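Local coordinates for protein HTH-type transcriptional regulator ascG (Escherichia coli, PDB 3BRQ) that represses transcription of the cryptic asc operon as a DNA-binding regulator of the LacI family, at residues 95-98 with 103-106. Numbering follows the deposited sequence.
Sequences DIID and PIMV
I104 reaches from its strand to the last turn of helix 90-98 and meets two consecutive isoleucines, I96 with its far end and I97 with its base. The CB of I104 points at the helix, and its CG1 lies anti to the carbonyl carbon (chi1 -58°), which carries the extended ethyl arm out so that the terminal CD1 lies 4.0 Å from I96 CG2. That CG2 is the short branch of I96, anti to its backbone N; the longer CG1-CD1 arm leads away from the strand. The two side chains cross at about a right angle, methyl against methyl. I97 approaches differently. It runs past I104 in the opposite sense, side by side, with its CG1 methylene 4.1 Å from I104 CB. The same CG1 and the CD1 beyond it each lie 3.9 Å from I104 O, so the aliphatic arm of I97 lies against this oxygen, which is buried without a hydrogen-bond partner in the model. The backbones come nearest where I97 CA and I104 CA are 6.0 Å apart, and all three isoleucines are buried; side chain meets side chain only through carbon, while one backbone carbonyl, that of I104, is shut in with them.

The next strand residue, M105, a selenomethionine, turns to the other face of the sheet and packs on helix 255-270. Strand 104-107 itself runs parallel between strands 80-84 and 118-119, and I104 also touches I81 of the former, while I97 reaches L111 and H117 in the loop region beyond the strand. The contact packs helix 90-98 on the second strand of the beta-alpha-beta unit 80-84, 90-98, 104-107, on one face of the five-stranded parallel sheet in this periplasmic-binding-protein-like fold.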
loop_
_atom_site.group_PDB
_atom_site.type_symbol
_atom_site.label_atom_id
_atom_site.label_comp_id
_atom_site.label_asym_id
_atom_site.label_seq_id
_atom_site.Cartn_x
_atom_site.Cartn_y
_atom_site.Cartn_z
ATOM N N ASP B 95 -24.900 -18.087 -1.371
ATOM C CA ASP B 95 -25.013 -19.362 -2.083
ATOM C C ASP B 95 -23.714 -20.130 -1.971
ATOM O O ASP B 95 -23.712 -21.346 -1.753
ATOM C CB ASP B 95 -25.362 -19.130 -3.547
ATOM C CG ASP B 95 -26.842 -18.771 -3.760
ATOM O OD1 ASP B 95 -27.659 -18.949 -2.848
ATOM O OD2 ASP B 95 -27.170 -18.316 -4.878
ATOM N N ILE B 96 -22.594 -19.418 -2.065
ATOM C CA ILE B 96 -21.309 -20.084 -1.900
ATOM C C ILE B 96 -21.248 -20.768 -0.548
ATOM O O ILE B 96 -20.924 -21.957 -0.478
ATOM C CB ILE B 96 -20.119 -19.132 -2.195
ATOM C CG1 ILE B 96 -19.993 -18.925 -3.704
ATOM C CG2 ILE B 96 -18.760 -19.712 -1.728
ATOM C CD1 ILE B 96 -19.559 -17.560 -4.091
ATOM N N ILE B 97 -21.599 -20.043 0.515
ATOM C CA ILE B 97 -21.436 -20.531 1.881
ATOM C C ILE B 97 -22.261 -21.781 2.114
ATOM O O ILE B 97 -21.786 -22.762 2.736
ATOM C CB ILE B 97 -21.758 -19.443 2.930
ATOM C CG1 ILE B 97 -20.651 -18.365 2.918
ATOM C CG2 ILE B 97 -21.848 -20.071 4.318
ATOM C CD1 ILE B 97 -21.005 -17.080 3.645
ATOM N N ASP B 98 -23.478 -21.748 1.577
ATOM C CA ASP B 98 -24.426 -22.857 1.694
ATOM C C ASP B 98 -23.953 -24.108 0.906
ATOM O O ASP B 98 -24.140 -25.247 1.361
ATOM C CB ASP B 98 -25.786 -22.416 1.134
ATOM C CG ASP B 98 -26.500 -21.415 2.018
ATOM O OD1 ASP B 98 -26.093 -21.219 3.192
ATOM O OD2 ASP B 98 -27.509 -20.829 1.540
ATOM N N PRO B 103 -15.604 -23.950 6.605
ATOM C CA PRO B 103 -15.917 -22.636 7.118
ATOM C C PRO B 103 -15.493 -21.557 6.103
ATOM O O PRO B 103 -14.306 -21.477 5.766
ATOM C CB PRO B 103 -15.031 -22.541 8.365
ATOM C CG PRO B 103 -14.794 -23.949 8.732
ATOM C CD PRO B 103 -14.580 -24.604 7.434
ATOM N N ILE B 104 -16.455 -20.780 5.616
ATOM C CA ILE B 104 -16.192 -19.652 4.686
ATOM C C ILE B 104 -16.728 -18.374 5.302
ATOM O O ILE B 104 -17.900 -18.316 5.712
ATOM C CB ILE B 104 -16.802 -19.841 3.269
ATOM C CG1 ILE B 104 -16.258 -21.114 2.638
ATOM C CG2 ILE B 104 -16.495 -18.590 2.343
ATOM C CD1 ILE B 104 -16.973 -21.534 1.383
HETATM N N MSE B 105 -15.881 -17.361 5.422
HETATM C CA MSE B 105 -16.353 -16.094 5.950
HETATM C C MSE B 105 -16.046 -14.945 5.001
HETATM O O MSE B 105 -15.056 -15.024 4.262
HETATM C CB MSE B 105 -15.745 -15.855 7.341
HETATM C CG MSE B 105 -16.486 -16.742 8.398
HETATM SE SE MSE B 105 -15.961 -16.400 10.208
HETATM C CE MSE B 105 -16.750 -14.693 10.554
ATOM N N VAL B 106 -16.844 -13.874 5.077
ATOM C CA VAL B 106 -16.742 -12.727 4.170
ATOM C C VAL B 106 -16.349 -11.487 4.971
ATOM O O VAL B 106 -16.850 -11.261 6.061
ATOM C CB VAL B 106 -18.081 -12.491 3.346
ATOM C CG1 VAL B 106 -19.199 -12.145 4.263
ATOM C CG2 VAL B 106 -17.924 -11.365 2.301
#